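Local atomic coordinates of 2-dehydro-3-deoxy-d-gluconate/2-dehydro-3-deoxy-phosphogluconate aldolase (Picrophilus torridus, PDB entry 4UXD), a protein that is an aldolase of the dihydrodipicolinate synthetase family, with a (beta/alpha)8-barrel chain that assembles as four copies. Residues G27-I33 with G223-N229; Y61-M65 with F82-V86; G207-L211 with V256-M260. All blocks are in the same frame, centred on the assembly; numbering follows the deposited sequence.

Contact 1: G27-I33 with G223-N229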
loop_
_atom_site.group_PDB
_atom_site.type_symbol
_atom_site.label_atom_id
_atom_site.label_comp_id
_atom_site.label_asym_id
_atom_site.label_seq_id
_atom_site.Cartn_x
_atom_site.Cartn_y
_atom_site.Cartn_z
ATOM N N GLY A 27 -17.417 -27.678 7.931
ATOM C CA GLY A 27 -18.514 -27.076 8.675
ATOM C C GLY A 27 -18.205 -25.685 9.211
ATOM O O GLY A 27 -17.349 -24.974 8.680
ATOM N N ILE A 28 -18.900 -25.315 10.284
ATOM C CA ILE A 28 -18.867 -23.963 10.813
ATOM C C ILE A 28 -18.060 -23.857 12.091
ATOM O O ILE A 28 -18.312 -24.548 13.077
ATOM C CB ILE A 28 -20.286 -23.451 11.069
ATOM C CG1 ILE A 28 -21.091 -23.485 9.761
ATOM C CG2 ILE A 28 -20.262 -22.025 11.664
ATOM C CD1 ILE A 28 -20.505 -22.647 8.656
ATOM N N VAL A 29 -17.075 -22.972 12.037
ATOM C CA VAL A 29 -16.137 -22.736 13.116
ATOM C C VAL A 29 -16.418 -21.375 13.722
ATOM O O VAL A 29 -16.399 -20.386 12.990
ATOM C CB VAL A 29 -14.686 -22.764 12.595
ATOM C CG1 VAL A 29 -13.685 -22.489 13.723
ATOM C CG2 VAL A 29 -14.398 -24.068 11.906
ATOM N N CYS A 30 -16.671 -21.293 15.034
ATOM C CA CYS A 30 -16.783 -19.971 15.665
ATOM C C CYS A 30 -15.443 -19.443 16.179
ATOM O O CYS A 30 -14.871 -19.995 17.116
ATOM C CB CYS A 30 -17.767 -19.978 16.814
ATOM S SG CYS A 30 -17.761 -18.388 17.697
ATOM N N PRO A 31 -14.938 -18.358 15.572
ATOM C CA PRO A 31 -13.774 -17.733 16.199
ATOM C C PRO A 31 -14.256 -16.929 17.403
ATOM O O PRO A 31 -14.757 -15.803 17.266
ATOM C CB PRO A 31 -13.196 -16.860 15.088
ATOM C CG PRO A 31 -14.371 -16.469 14.269
ATOM C CD PRO A 31 -15.430 -17.572 14.436
ATOM N N MET A 32 -14.146 -17.551 18.575
ATOM C CA MET A 32 -14.760 -17.036 19.795
ATOM C C MET A 32 -14.205 -15.686 20.214
ATOM O O MET A 32 -12.990 -15.476 20.206
ATOM C CB MET A 32 -14.559 -18.015 20.951
ATOM C CG MET A 32 -15.135 -19.399 20.727
ATOM S SD MET A 32 -14.787 -20.512 22.107
ATOM C CE MET A 32 -15.683 -19.680 23.420
ATOM N N ILE A 33 -15.093 -14.773 20.601
ATOM C CA ILE A 33 -14.645 -13.628 21.376
ATOM C C ILE A 33 -14.219 -14.133 22.745
ATOM O O ILE A 33 -14.651 -15.193 23.195
ATOM C CB ILE A 33 -15.730 -12.548 21.543
ATOM C CG1 ILE A 33 -16.979 -13.141 22.202
ATOM C CG2 ILE A 33 -16.066 -11.921 20.195
ATOM C CD1 ILE A 33 -17.967 -12.106 22.668
ATOM N N GLY A 223 -16.628 -22.499 6.809
ATOM C CA GLY A 223 -16.206 -21.174 7.219
ATOM C C GLY A 223 -15.785 -21.046 8.669
ATOM O O GLY A 223 -16.223 -21.805 9.531
ATOM N N VAL A 224 -14.913 -20.073 8.918
ATOM C CA VAL A 224 -14.640 -19.564 10.259
ATOM C C VAL A 224 -15.246 -18.171 10.345
ATOM O O VAL A 224 -14.714 -17.229 9.737
ATOM C CB VAL A 224 -13.125 -19.486 10.571
ATOM C CG1 VAL A 224 -12.895 -19.172 12.051
ATOM C CG2 VAL A 224 -12.438 -20.771 10.200
ATOM N N CYS A 225 -16.346 -18.044 11.092
ATOM C CA CYS A 225 -17.212 -16.880 10.980
ATOM C C CYS A 225 -17.567 -16.234 12.310
ATOM O O CYS A 225 -18.376 -16.757 13.058
ATOM C CB CYS A 225 -18.491 -17.292 10.255
ATOM S SG CYS A 225 -18.200 -18.072 8.658
ATOM N N GLY A 226 -16.996 -15.065 12.573
ATOM C CA GLY A 226 -17.180 -14.385 13.842
ATOM C C GLY A 226 -18.618 -14.033 14.209
ATOM O O GLY A 226 -18.951 -13.919 15.387
ATOM N N THR A 227 -19.475 -13.844 13.217
ATOM C CA THR A 227 -20.856 -13.494 13.500
ATOM C C THR A 227 -21.610 -14.608 14.239
ATOM O O THR A 227 -22.687 -14.365 14.783
ATOM C CB THR A 227 -21.621 -13.161 12.217
ATOM O OG1 THR A 227 -21.692 -14.325 11.374
ATOM C CG2 THR A 227 -20.944 -12.004 11.496
ATOM N N THR A 228 -21.053 -15.815 14.272
ATOM C CA THR A 228 -21.697 -16.912 14.988
ATOM C C THR A 228 -21.660 -16.701 16.511
ATOM O O THR A 228 -22.314 -17.422 17.248
ATOM C CB THR A 228 -21.061 -18.277 14.652
ATOM O OG1 THR A 228 -19.681 -18.290 15.045
ATOM C CG2 THR A 228 -21.170 -18.552 13.169
ATOM N N ASN A 229 -20.913 -15.703 16.972
ATOM C CA ASN A 229 -20.878 -15.382 18.386
ATOM C C ASN A 229 -22.232 -14.876 18.908
ATOM O O ASN A 229 -22.462 -14.844 20.115
ATOM C CB ASN A 229 -19.797 -14.333 18.662
ATOM C CG ASN A 229 -18.414 -14.924 18.725
ATOM O OD1 ASN A 229 -18.006 -15.456 19.756
ATOM N ND2 ASN A 229 -17.673 -14.830 17.622
#

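Contact 2: Y61-M65 with F82-V86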
loop_
_atom_site.group_PDB
_atom_site.type_symbol
_atom_site.label_atom_id
_atom_site.label_comp_id
_atom_site.label_asym_id
_atom_site.label_seq_id
_atom_site.Cartn_x
_atom_site.Cartn_y
_atom_site.Cartn_z
ATOM N N TYR A 61 -17.214 -26.339 15.468
ATOM C CA TYR A 61 -15.945 -26.160 16.154
ATOM C C TYR A 61 -15.925 -24.863 16.943
ATOM O O TYR A 61 -16.485 -23.849 16.520
ATOM C CB TYR A 61 -14.777 -26.171 15.170
ATOM C CG TYR A 61 -14.693 -27.421 14.344
ATOM C CD1 TYR A 61 -15.381 -27.527 13.147
ATOM C CD2 TYR A 61 -13.917 -28.493 14.745
ATOM C CE1 TYR A 61 -15.301 -28.669 12.382
ATOM C CE2 TYR A 61 -13.831 -29.640 13.980
ATOM C CZ TYR A 61 -14.530 -29.721 12.804
ATOM O OH TYR A 61 -14.464 -30.859 12.033
ATOM N N LEU A 62 -15.291 -24.936 18.112
ATOM C CA LEU A 62 -14.956 -23.768 18.893
ATOM C C LEU A 62 -13.501 -23.455 18.628
ATOM O O LEU A 62 -12.628 -24.347 18.699
ATOM C CB LEU A 62 -15.173 -23.993 20.390
ATOM C CG LEU A 62 -16.502 -24.589 20.840
ATOM C CD1 LEU A 62 -16.646 -24.418 22.354
ATOM C CD2 LEU A 62 -17.667 -23.976 20.086
ATOM N N PHE A 63 -13.265 -22.181 18.327
ATOM C CA PHE A 63 -11.946 -21.657 18.041
ATOM C C PHE A 63 -11.650 -20.530 19.025
ATOM O O PHE A 63 -11.807 -19.358 18.702
ATOM C CB PHE A 63 -11.873 -21.165 16.588
ATOM C CG PHE A 63 -10.590 -20.460 16.232
ATOM C CD1 PHE A 63 -9.443 -20.608 17.008
ATOM C CD2 PHE A 63 -10.538 -19.638 15.115
ATOM C CE1 PHE A 63 -8.279 -19.966 16.671
ATOM C CE2 PHE A 63 -9.374 -18.991 14.779
ATOM C CZ PHE A 63 -8.241 -19.160 15.552
ATOM N N PRO A 64 -11.207 -20.883 20.232
ATOM C CA PRO A 64 -10.818 -19.843 21.185
ATOM C C PRO A 64 -9.472 -19.210 20.847
ATOM O O PRO A 64 -8.581 -19.900 20.340
ATOM C CB PRO A 64 -10.746 -20.604 22.514
ATOM C CG PRO A 64 -10.389 -22.006 22.110
ATOM C CD PRO A 64 -11.069 -22.237 20.798
ATOM N N MET A 65 -9.348 -17.916 21.136
ATOM C CA MET A 65 -8.104 -17.159 20.993
ATOM C C MET A 65 -7.638 -17.071 19.535
ATOM O O MET A 65 -6.455 -17.221 19.228
ATOM C CB MET A 65 -7.006 -17.761 21.883
ATOM C CG MET A 65 -7.221 -17.522 23.385
ATOM S SD MET A 65 -7.112 -15.774 23.854
ATOM C CE MET A 65 -7.664 -15.851 25.560
ATOM N N PHE A 82 -7.736 -19.830 29.632
ATOM C CA PHE A 82 -8.964 -19.763 28.826
ATOM C C PHE A 82 -9.184 -21.035 27.988
ATOM O O PHE A 82 -10.301 -21.539 27.889
ATOM C CB PHE A 82 -8.917 -18.538 27.931
ATOM C CG PHE A 82 -10.198 -18.242 27.218
ATOM C CD1 PHE A 82 -11.247 -17.614 27.874
ATOM C CD2 PHE A 82 -10.339 -18.543 25.875
ATOM C CE1 PHE A 82 -12.420 -17.314 27.209
ATOM C CE2 PHE A 82 -11.511 -18.239 25.201
ATOM C CZ PHE A 82 -12.552 -17.624 25.868
ATOM N N LEU A 83 -8.121 -21.554 27.384
ATOM C CA LEU A 83 -8.220 -22.804 26.637
ATOM C C LEU A 83 -8.700 -23.929 27.565
ATOM O O LEU A 83 -9.467 -24.801 27.163
ATOM C CB LEU A 83 -6.875 -23.172 26.007
ATOM C CG LEU A 83 -6.270 -22.200 24.992
ATOM C CD1 LEU A 83 -5.034 -22.813 24.353
ATOM C CD2 LEU A 83 -7.270 -21.792 23.916
ATOM N N LYS A 84 -8.251 -23.901 28.817
ATOM C CA LYS A 84 -8.678 -24.899 29.772
ATOM C C LYS A 84 -10.179 -24.769 30.049
ATOM O O LYS A 84 -10.911 -25.754 30.022
ATOM C CB LYS A 84 -7.879 -24.775 31.071
ATOM C CG LYS A 84 -7.630 -26.105 31.776
ATOM C CD LYS A 84 -6.812 -25.932 33.037
ATOM C CE LYS A 84 -7.642 -25.296 34.149
ATOM N NZ LYS A 84 -6.919 -25.228 35.452
ATOM N N PHE A 85 -10.640 -23.553 30.295
ATOM C CA PHE A 85 -12.035 -23.352 30.631
ATOM C C PHE A 85 -12.900 -23.875 29.505
ATOM O O PHE A 85 -13.788 -24.698 29.719
ATOM C CB PHE A 85 -12.333 -21.878 30.895
ATOM C CG PHE A 85 -13.770 -21.602 31.264
ATOM C CD1 PHE A 85 -14.222 -21.799 32.565
ATOM C CD2 PHE A 85 -14.668 -21.128 30.317
ATOM C CE1 PHE A 85 -15.553 -21.536 32.912
ATOM C CE2 PHE A 85 -15.997 -20.857 30.662
ATOM C CZ PHE A 85 -16.432 -21.072 31.962
ATOM N N VAL A 86 -12.600 -23.427 28.295
ATOM C CA VAL A 86 -13.383 -23.800 27.132
ATOM C C VAL A 86 -13.367 -25.311 26.927
ATOM O O VAL A 86 -14.398 -25.902 26.610
ATOM C CB VAL A 86 -12.856 -23.077 25.884
ATOM C CG1 VAL A 86 -13.527 -23.587 24.622
ATOM C CG2 VAL A 86 -13.061 -21.575 26.055
#

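Contact 3: G207-L211 with V256-M260. With IPA (isopropyl alcohol), chain G.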
loop_
_atom_site.group_PDB
_atom_site.type_symbol
_atom_site.label_atom_id
_atom_site.label_comp_id
_atom_site.label_asym_id
_atom_site.label_seq_id
_atom_site.Cartn_x
_atom_site.Cartn_y
_atom_site.Cartn_z
ATOM N N GLY A 207 -12.679 -17.405 5.886
ATOM C CA GLY A 207 -12.665 -16.694 7.147
ATOM C C GLY A 207 -13.571 -15.493 7.181
ATOM O O GLY A 207 -13.726 -14.864 8.224
ATOM N N GLN A 208 -14.155 -15.153 6.039
ATOM C CA GLN A 208 -15.022 -13.977 5.958
ATOM C C GLN A 208 -16.452 -14.408 5.700
ATOM O O GLN A 208 -16.744 -15.029 4.683
ATOM C CB GLN A 208 -14.559 -13.010 4.865
ATOM C CG GLN A 208 -13.174 -12.418 5.078
ATOM C CD GLN A 208 -13.064 -11.547 6.323
ATOM O OE1 GLN A 208 -14.049 -11.291 7.017
ATOM N NE2 GLN A 208 -11.849 -11.094 6.612
ATOM N N ASP A 209 -17.329 -14.058 6.637
ATOM C CA ASP A 209 -18.711 -14.525 6.659
ATOM C C ASP A 209 -19.489 -14.199 5.386
ATOM O O ASP A 209 -20.307 -14.996 4.925
ATOM C CB ASP A 209 -19.441 -13.918 7.858
ATOM C CG ASP A 209 -18.683 -14.098 9.166
ATOM O OD1 ASP A 209 -17.432 -14.134 9.155
ATOM O OD2 ASP A 209 -19.352 -14.200 10.213
ATOM N N ASP A 210 -19.254 -13.028 4.811
ATOM C CA ASP A 210 -20.020 -12.659 3.625
ATOM C C ASP A 210 -19.580 -13.438 2.381
ATOM O O ASP A 210 -20.296 -13.473 1.382
ATOM C CB ASP A 210 -19.944 -11.149 3.374
ATOM C CG ASP A 210 -18.552 -10.592 3.504
ATOM O OD1 ASP A 210 -17.704 -11.200 4.200
ATOM O OD2 ASP A 210 -18.322 -9.514 2.909
ATOM N N LEU A 211 -18.427 -14.095 2.460
ATOM C CA LEU A 211 -17.872 -14.808 1.326
ATOM C C LEU A 211 -18.136 -16.318 1.372
ATOM O O LEU A 211 -17.750 -17.060 0.448
ATOM C CB LEU A 211 -16.370 -14.557 1.239
ATOM C CG LEU A 211 -15.881 -13.116 1.101
ATOM C CD1 LEU A 211 -14.425 -13.153 0.661
ATOM C CD2 LEU A 211 -16.698 -12.289 0.135
ATOM N N VAL A 256 -26.457 -12.248 6.677
ATOM C CA VAL A 256 -25.039 -12.205 6.990
ATOM C C VAL A 256 -24.387 -10.906 6.494
ATOM O O VAL A 256 -23.768 -10.159 7.271
ATOM C CB VAL A 256 -24.304 -13.421 6.365
ATOM C CG1 VAL A 256 -22.873 -13.524 6.891
ATOM C CG2 VAL A 256 -25.064 -14.724 6.642
ATOM N N ILE A 257 -24.535 -10.645 5.198
ATOM C CA ILE A 257 -23.839 -9.537 4.539
ATOM C C ILE A 257 -24.248 -8.188 5.112
ATOM O O ILE A 257 -23.401 -7.317 5.284
ATOM C CB ILE A 257 -24.082 -9.556 2.997
ATOM C CG1 ILE A 257 -23.190 -10.612 2.354
ATOM C CG2 ILE A 257 -23.793 -8.187 2.346
ATOM C CD1 ILE A 257 -23.609 -11.005 0.977
ATOM N N PRO A 258 -25.549 -8.000 5.396
ATOM C CA PRO A 258 -25.932 -6.719 5.993
ATOM C C PRO A 258 -25.438 -6.590 7.422
ATOM O O PRO A 258 -25.095 -5.484 7.848
ATOM C CB PRO A 258 -27.459 -6.743 5.915
ATOM C CG PRO A 258 -27.738 -7.651 4.777
ATOM C CD PRO A 258 -26.728 -8.738 4.925
ATOM N N LEU A 259 -25.376 -7.710 8.137
ATOM C CA LEU A 259 -24.779 -7.726 9.477
ATOM C C LEU A 259 -23.275 -7.446 9.445
ATOM O O LEU A 259 -22.757 -6.691 10.285
ATOM C CB LEU A 259 -25.017 -9.068 10.164
ATOM C CG LEU A 259 -24.408 -9.130 11.564
ATOM C CD1 LEU A 259 -25.106 -8.144 12.495
ATOM C CD2 LEU A 259 -24.455 -10.537 12.101
ATOM N N MET A 260 -22.585 -8.080 8.494
ATOM C CA MET A 260 -21.153 -7.859 8.294
ATOM C C MET A 260 -20.839 -6.396 7.965
ATOM O O MET A 260 -19.755 -5.908 8.279
ATOM C CB MET A 260 -20.611 -8.760 7.177
ATOM C CG MET A 260 -20.274 -10.200 7.599
ATOM S SD MET A 260 -19.106 -10.271 8.985
ATOM C CE MET A 260 -17.556 -9.767 8.257
HETATM C C1 IPA G . -10.645 -8.258 10.758
HETATM C C2 IPA G . -10.681 -9.348 9.701
HETATM C C3 IPA G . -9.935 -8.920 8.437
HETATM O O2 IPA G . -12.037 -9.573 9.406
#

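Contact 1: G27-I33 with G223-N229
The side-chain amide of N229 lies flat between two residues of 27-33. SG of C30 stands over one face, 3.7 Å from CG of N229, and CG2 of I33 covers the other. At the amide's edge the NH2 group gives both hydrogens away nearly in plane, one to the carbonyl of P31 and one to G226 O of its own turn. A second flat group, the C225-G226 peptide, carries the proline ring of P31 on one face, with CD of P31 3.3 Å from C225 C. All this sits where a TIM barrel closes: strand 27-31, the first of the barrel, runs parallel to strand 222-224, the last. V29 is bonded through both its N and its O, the N to G223 O at 2.9 Å and the O to C225 N at 3.0 Å, while the earlier bond from G223 N to G27 O is weak. V29 and V224 meet on the inner face of the barrel, CG1 to CG1 at 3.8 Å; I28 points to the other face, against I234 and Y238 of helix 233-240. Beyond V224 the chain leaves the sheet in a 3-10 turn, 226-229. There the OG1 of T228, tucked between its own N and carbonyl carbon (chi1 62°), gives its hydrogen to C225 O, which also takes T228 N, and the same hydroxyl oxygen lies against CB and SG of C30. These bonds, with those from N and ND2 of N229 to G226 O, hold the turn together. Buried as it is, that amide has partners at both ends: ND2 donates to P31 O at 3.1 Å in a nearly straight bond (170°), and OD1 accepts from I33 N, which comes in 38° out of the carbonyl plane.

Contact 2: Y61-M65 with F82-V86
M65 reaches over to F82 from the end of strand 61-63. Its CB sets out toward helix 76-88, and CG is the first atom to arrive, 4.1 Å from CD2 of the F82 ring and a little farther from CD2 of L83. A bend at chi2 (-66°) then turns the chain along the phenylalanine. SD makes an oblique Met-aromatic contact, 5.5 Å from the ring centroid, and the terminal CE ends 3.8 Å from F82 CB, close to CG and CD2 as well. With CG anti to the backbone N (chi1 -171°), the F82 ring leans forward along its helix, over V86, whose CG2 packs against one face near the rim. P64 takes the edge: its CB lies near the ring plane, 3.7 Å from CE2 of F82. The next atom of the proline, CG, turns to L83 and meets CD2 at 3.6 Å, the two side chains crossing at about a right angle. Earlier on the strand, L62 CD1 touches V86 CG1 at 3.9 Å. This is the second beta-alpha unit of the barrel, a strand and the helix that follows it, with the helix laid on the outer side of the sheet. Helix 44-56 flanks it through Y44 and T47, which touch F82, while A96 of strand 95-97 meets L83. Every group that touches between 61-65 and 82-86 is hydrocarbon, apart from one thioether sulfur, and all six residues are buried; the helix is therefore held here by close fit and the exclusion of water, not by directed polar bonds.

Contact 3: G207-L211 with V256-M260
NE2 of Q208 is shared by two acceptors: it donates to O2 of the isopropyl alcohol at 3.2 Å, in a fairly straight bond, and to the carbonyl of S184. The other end of that amide, OE1, faces CE of M260 at 4.0 Å. D209 goes deeper toward the helix. Its CB packs on CG1 of V256 at 3.6 Å and on CG and SD of M260, while its carboxylate turns elsewhere, OD2 to the hydroxyl of T227 and OD1 to a bound glycerol. The methionine gets there by two bends, at chi2 (-56°) and chi3 (-72°), which bring SD alongside the carboxylate carbon, 3.9 Å from D209 CG. Segment 207-211 is the loop after the seventh strand, at the C-terminal end of the barrel strands, where TIM barrels carry their active sites; helix 245-264 follows the eighth barrel helix, 233-240, in the chain, and I234 of that barrel helix touches both D209 and V256. D210 rests its CB on CG1 of I257 at 3.4 Å. Its OD1 forms a salt bridge with R189 of the second subunit, and the same arginine packs on Q208.

In the fold
From the N terminus, strand 27-31 comes first and waits for its partner until 223-229, so contact 1 spans most of the barrel and joins its first strand to its last. Contact 2 opens and closes early within that span, fixing the second strand to its own helix. Contact 3 opens at 207-211, before contact 1 has closed, and ends at 256-260 after it; the two cross, and contact 3 brings the added helix 245-264 to the barrel. M32 N and F63 O join contacts 1 and 2 across neighbouring strands, and T227 CG2, packed on M260 SD, joins contacts 1 and 3. Contacts 2 and 3 do not touch, their nearest atoms being about 9 Å apart.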